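Local coordinates for protein cyanophage-like gp41-1 intein (Metagenome, PDB 6QAZ) that probably carries out protein splicing as a naturally split intein, excising itself and joining the flanking polypeptides through a peptide bond, at residues A[1-13]-A[108-122]. Numbering follows the deposited sequence.
Sequences SGGALDLKTQVQT and LIDIEVSGNHLFYAN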
loop_
_atom_site.group_PDB
_atom_site.type_symbol
_atom_site.label_atom_id
_atom_site.label_comp_id
_atom_site.label_asym_id
_atom_site.label_seq_id
_atom_site.Cartn_x
_atom_site.Cartn_y
_atom_site.Cartn_z
ATOM N N SER A 1 -1.420 9.626 6.736
ATOM C CA SER A 1 -2.740 8.989 6.661
ATOM C C SER A 1 -2.836 7.938 7.744
ATOM O O SER A 1 -1.796 7.426 8.186
ATOM C CB SER A 1 -2.958 8.360 5.311
ATOM O OG SER A 1 -2.678 9.216 4.244
ATOM N N GLY A 2 -4.098 7.695 8.047
ATOM C CA GLY A 2 -4.538 6.582 8.860
ATOM C C GLY A 2 -4.391 5.261 8.148
ATOM O O GLY A 2 -4.220 5.164 6.914
ATOM N N GLY A 3 -4.475 4.218 8.945
ATOM C CA GLY A 3 -4.239 2.841 8.522
ATOM C C GLY A 3 -2.774 2.559 8.288
ATOM O O GLY A 3 -1.937 3.370 8.627
ATOM N N ALA A 4 -2.477 1.412 7.701
ATOM C CA ALA A 4 -1.136 0.846 7.790
ATOM C C ALA A 4 -1.034 -0.410 6.932
ATOM O O ALA A 4 -2.044 -0.978 6.478
ATOM C CB ALA A 4 -0.792 0.592 9.242
ATOM N N LEU A 5 0.196 -0.851 6.740
ATOM C CA LEU A 5 0.580 -1.942 5.848
ATOM C C LEU A 5 1.360 -3.009 6.620
ATOM O O LEU A 5 2.085 -2.740 7.575
ATOM C CB LEU A 5 1.457 -1.414 4.724
ATOM C CG LEU A 5 0.748 -0.505 3.732
ATOM C CD1 LEU A 5 1.705 0.110 2.745
ATOM C CD2 LEU A 5 -0.336 -1.189 3.011
ATOM N N ASP A 6 1.304 -4.250 6.117
ATOM C CA ASP A 6 2.105 -5.326 6.719
ATOM C C ASP A 6 3.573 -4.969 6.719
ATOM O O ASP A 6 4.095 -4.398 5.747
ATOM C CB ASP A 6 1.857 -6.615 5.959
ATOM C CG ASP A 6 2.477 -7.793 6.645
ATOM O OD1 ASP A 6 1.927 -8.182 7.688
ATOM O OD2 ASP A 6 3.540 -8.266 6.175
ATOM N N LEU A 7 4.284 -5.398 7.755
ATOM C CA LEU A 7 5.726 -5.114 7.887
ATOM C C LEU A 7 6.552 -5.637 6.721
ATOM O O LEU A 7 7.598 -5.027 6.434
ATOM C CB LEU A 7 6.285 -5.773 9.144
ATOM C CG LEU A 7 6.364 -4.898 10.387
ATOM C CD1 LEU A 7 4.992 -4.609 10.886
ATOM C CD2 LEU A 7 7.200 -5.579 11.462
ATOM N N LYS A 8 6.150 -6.719 6.084
ATOM C CA LYS A 8 6.953 -7.358 5.039
ATOM C C LYS A 8 6.594 -6.846 3.657
ATOM O O LYS A 8 7.175 -7.311 2.667
ATOM C CB LYS A 8 6.805 -8.865 5.117
ATOM C CG LYS A 8 7.329 -9.412 6.451
ATOM C CD LYS A 8 7.649 -10.837 6.576
ATOM C CE LYS A 8 8.525 -11.451 5.499
ATOM N NZ LYS A 8 9.998 -11.296 5.629
ATOM N N THR A 9 5.681 -5.894 3.553
ATOM C CA THR A 9 5.372 -5.262 2.263
ATOM C C THR A 9 6.648 -4.704 1.663
ATOM O O THR A 9 7.382 -3.996 2.366
ATOM C CB THR A 9 4.385 -4.117 2.491
ATOM O OG1 THR A 9 3.209 -4.575 3.183
ATOM C CG2 THR A 9 3.959 -3.490 1.189
ATOM N N GLN A 10 6.904 -4.948 0.394
ATOM C CA GLN A 10 8.107 -4.435 -0.261
ATOM C C GLN A 10 7.809 -3.150 -1.023
ATOM O O GLN A 10 6.802 -3.025 -1.711
ATOM C CB GLN A 10 8.744 -5.458 -1.168
ATOM C CG GLN A 10 9.422 -6.571 -0.389
ATOM C CD GLN A 10 10.001 -7.590 -1.330
ATOM O OE1 GLN A 10 9.262 -8.269 -2.057
ATOM N NE2 GLN A 10 11.318 -7.686 -1.395
ATOM N N VAL A 11 8.720 -2.206 -0.891
ATOM C CA VAL A 11 8.694 -0.935 -1.642
ATOM C C VAL A 11 10.032 -0.818 -2.363
ATOM O O VAL A 11 11.036 -1.405 -1.958
ATOM C CB VAL A 11 8.429 0.253 -0.708
ATOM C CG1 VAL A 11 7.074 0.110 -0.054
ATOM C CG2 VAL A 11 9.520 0.436 0.325
ATOM N N GLN A 12 10.041 -0.058 -3.442
ATOM C CA GLN A 12 11.214 0.082 -4.306
ATOM C C GLN A 12 11.948 1.385 -3.974
ATOM O O GLN A 12 11.365 2.461 -4.145
ATOM C CB GLN A 12 10.710 0.048 -5.736
ATOM C CG GLN A 12 11.825 -0.169 -6.720
ATOM C CD GLN A 12 11.321 -0.459 -8.106
ATOM O OE1 GLN A 12 10.184 -0.856 -8.349
ATOM N NE2 GLN A 12 12.206 -0.262 -9.042
ATOM N N THR A 13 13.186 1.280 -3.531
ATOM C CA THR A 13 14.049 2.449 -3.317
ATOM C C THR A 13 15.049 2.484 -4.445
ATOM O O THR A 13 15.281 1.476 -5.127
ATOM C CB THR A 13 14.727 2.427 -1.952
ATOM O OG1 THR A 13 15.834 1.521 -1.985
ATOM C CG2 THR A 13 13.774 2.119 -0.830
ATOM N N LEU A 108 1.424 -3.381 12.168
ATOM C CA LEU A 108 1.434 -2.777 10.836
ATOM C C LEU A 108 2.199 -1.471 10.892
ATOM O O LEU A 108 2.317 -0.832 11.963
ATOM C CB LEU A 108 0.000 -2.535 10.373
ATOM C CG LEU A 108 -0.947 -3.738 10.272
ATOM C CD1 LEU A 108 -2.322 -3.226 9.922
ATOM C CD2 LEU A 108 -0.506 -4.740 9.255
ATOM N N ILE A 109 2.655 -1.016 9.738
ATOM C CA ILE A 109 3.281 0.290 9.844
ATOM C C ILE A 109 2.832 1.213 8.735
ATOM O O ILE A 109 2.198 0.890 7.736
ATOM C CB ILE A 109 4.770 0.041 9.832
ATOM C CG1 ILE A 109 5.596 1.259 10.222
ATOM C CG2 ILE A 109 5.121 -0.480 8.457
ATOM C CD1 ILE A 109 5.183 1.942 11.486
ATOM N N ASP A 110 3.065 2.460 9.084
ATOM C CA ASP A 110 2.453 3.597 8.398
ATOM C C ASP A 110 3.533 4.629 8.129
ATOM O O ASP A 110 4.187 5.055 9.084
ATOM C CB ASP A 110 1.402 4.145 9.330
ATOM C CG ASP A 110 0.523 5.179 8.719
ATOM O OD1 ASP A 110 0.564 5.415 7.502
ATOM O OD2 ASP A 110 -0.258 5.759 9.537
ATOM N N ILE A 111 3.677 5.053 6.885
ATOM C CA ILE A 111 4.625 6.092 6.499
ATOM C C ILE A 111 3.896 7.202 5.753
ATOM O O ILE A 111 2.821 6.989 5.221
ATOM C CB ILE A 111 5.785 5.520 5.656
ATOM C CG1 ILE A 111 5.374 5.124 4.236
ATOM C CG2 ILE A 111 6.453 4.358 6.367
ATOM C CD1 ILE A 111 6.517 4.631 3.370
ATOM N N GLU A 112 4.508 8.359 5.698
ATOM C CA GLU A 112 4.058 9.489 4.880
ATOM C C GLU A 112 5.130 9.783 3.846
ATOM O O GLU A 112 6.323 9.870 4.222
ATOM C CB GLU A 112 3.869 10.734 5.740
ATOM C CG GLU A 112 3.340 11.901 4.968
ATOM C CD GLU A 112 1.911 11.711 4.560
ATOM O OE1 GLU A 112 1.155 10.882 5.150
ATOM O OE2 GLU A 112 1.526 12.499 3.604
ATOM N N VAL A 113 4.738 9.965 2.596
ATOM C CA VAL A 113 5.681 10.296 1.539
ATOM C C VAL A 113 5.267 11.612 0.883
ATOM O O VAL A 113 4.132 12.068 1.012
ATOM C CB VAL A 113 5.865 9.158 0.517
ATOM C CG1 VAL A 113 6.109 7.826 1.239
ATOM C CG2 VAL A 113 4.697 9.033 -0.449
ATOM N N SER A 114 6.214 12.203 0.162
ATOM C CA SER A 114 6.026 13.485 -0.502
ATOM C C SER A 114 5.220 13.334 -1.790
ATOM O O SER A 114 4.714 12.262 -2.141
ATOM C CB SER A 114 7.365 14.139 -0.734
ATOM O OG SER A 114 8.149 13.443 -1.715
ATOM N N GLY A 115 5.132 14.437 -2.528
ATOM C CA GLY A 115 4.579 14.375 -3.872
ATOM C C GLY A 115 3.114 14.009 -3.851
ATOM O O GLY A 115 2.322 14.524 -3.037
ATOM N N ASN A 116 2.764 13.053 -4.701
ATOM C CA ASN A 116 1.380 12.570 -4.798
ATOM C C ASN A 116 0.990 11.618 -3.677
ATOM O O ASN A 116 -0.143 11.125 -3.699
ATOM C CB ASN A 116 1.136 11.944 -6.166
ATOM C CG ASN A 116 1.871 10.642 -6.407
ATOM O OD1 ASN A 116 2.607 10.136 -5.555
ATOM N ND2 ASN A 116 1.684 10.109 -7.596
ATOM N N HIS A 117 1.864 11.374 -2.721
ATOM C CA HIS A 117 1.544 10.518 -1.549
ATOM C C HIS A 117 1.327 9.054 -1.934
ATOM O O HIS A 117 0.814 8.314 -1.099
ATOM C CB HIS A 117 0.349 11.015 -0.745
ATOM C CG HIS A 117 0.527 12.363 -0.273
ATOM N ND1 HIS A 117 1.536 12.773 0.525
ATOM C CD2 HIS A 117 -0.210 13.427 -0.516
ATOM C CE1 HIS A 117 1.416 14.089 0.768
ATOM N NE2 HIS A 117 0.340 14.493 0.152
ATOM N N LEU A 118 1.761 8.643 -3.106
ATOM C CA LEU A 118 1.603 7.248 -3.534
ATOM C C LEU A 118 2.954 6.535 -3.556
ATOM O O LEU A 118 4.029 7.171 -3.654
ATOM C CB LEU A 118 0.969 7.165 -4.929
ATOM C CG LEU A 118 -0.314 7.975 -5.142
ATOM C CD1 LEU A 118 -0.857 7.736 -6.540
ATOM C CD2 LEU A 118 -1.353 7.653 -4.090
ATOM N N PHE A 119 2.901 5.220 -3.559
ATOM C CA PHE A 119 4.078 4.402 -3.830
ATOM C C PHE A 119 3.611 3.011 -4.226
ATOM O O PHE A 119 2.523 2.560 -3.834
ATOM C CB PHE A 119 5.067 4.348 -2.655
ATOM C CG PHE A 119 4.520 3.908 -1.321
ATOM C CD1 PHE A 119 4.435 2.584 -0.960
ATOM C CD2 PHE A 119 4.134 4.842 -0.412
ATOM C CE1 PHE A 119 3.968 2.208 0.280
ATOM C CE2 PHE A 119 3.705 4.463 0.841
ATOM C CZ PHE A 119 3.572 3.138 1.174
ATOM N N TYR A 120 4.446 2.308 -4.974
ATOM C CA TYR A 120 4.182 0.901 -5.268
ATOM C C TYR A 120 4.573 0.036 -4.070
ATOM O O TYR A 120 5.670 0.141 -3.515
ATOM C CB TYR A 120 4.979 0.464 -6.504
ATOM C CG TYR A 120 4.419 1.015 -7.807
ATOM C CD1 TYR A 120 3.205 0.577 -8.295
ATOM C CD2 TYR A 120 5.075 1.987 -8.553
ATOM C CE1 TYR A 120 2.650 1.045 -9.469
ATOM C CE2 TYR A 120 4.527 2.464 -9.756
ATOM C CZ TYR A 120 3.309 1.987 -10.201
ATOM O OH TYR A 120 2.713 2.403 -11.381
ATOM N N ALA A 121 3.672 -0.844 -3.696
ATOM C CA ALA A 121 3.804 -1.738 -2.536
ATOM C C ALA A 121 3.507 -3.134 -3.054
ATOM O O ALA A 121 2.386 -3.379 -3.527
ATOM C CB ALA A 121 2.853 -1.300 -1.453
ATOM N N ASN A 122 4.492 -4.009 -3.057
ATOM C CA ASN A 122 4.342 -5.319 -3.760
ATOM C C ASN A 122 3.872 -5.097 -5.203
ATOM O O ASN A 122 3.090 -5.894 -5.739
ATOM C CB ASN A 122 3.425 -6.254 -3.016
ATOM C CG ASN A 122 3.875 -6.544 -1.615
ATOM O OD1 ASN A 122 5.047 -6.413 -1.266
ATOM N ND2 ASN A 122 2.963 -6.969 -0.800
HETATM O O HOH W 1 0.331 7.706 5.970
HETATM O O HOH W 2 4.440 -8.626 1.232
HETATM O O HOH W 3 1.631 -6.676 2.150
HETATM O O HOH W 4 6.656 -8.388 -2.233
HETATM O O HOH W 5 7.830 1.680 -4.012
#
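The side-chain oxygen of Asn122 accepts two bonds: the backbone N of Gln10 reaches OD1 at 2.9 Å, almost straight at 175° though tilted from the amide plane, and a water that also donates to Gln10 OE1 supplies the second. Asn122 returns the grip through its own N, which meets Gln10 O at 2.8 Å. With CG anti to its carbonyl carbon (chi1 -58°), the Asn122 amide turns back toward the backbone N of Gln10 and crosses the Thr9 side chain at about a right angle, while its ND2 bonds to Glu59 O. Next to this pair, Thr9 CG2 packs on Ala121 CB at 3.6 Å. Two residues along each chain from Gln10 and Asn122, a water accepts from Gln12 N and donates to Tyr120 O, bridging the two backbones.

Nearer the N-terminus, Leu5 and Ile109 form an antiparallel hydrogen-bonded pair, Leu5 N to Ile109 O and Ile109 N to Leu5 O, both 2.8 Å. The chain, all beta and without a helix, has the HINT fold of inteins, in which the first residues lie against the C-terminal part. Inside, Phe119 receives Leu5 CD1 at its ring edge, near the plane, with CZ 3.9 Å away; Val11 CG1 approaches CD1 of the same ring obliquely. At the N-terminus, Ser1 N makes a weak salt bridge of 3.3 Å to Glu112 OE1 and donates to a water that lies against Asp110 OD1 and Ile111 O.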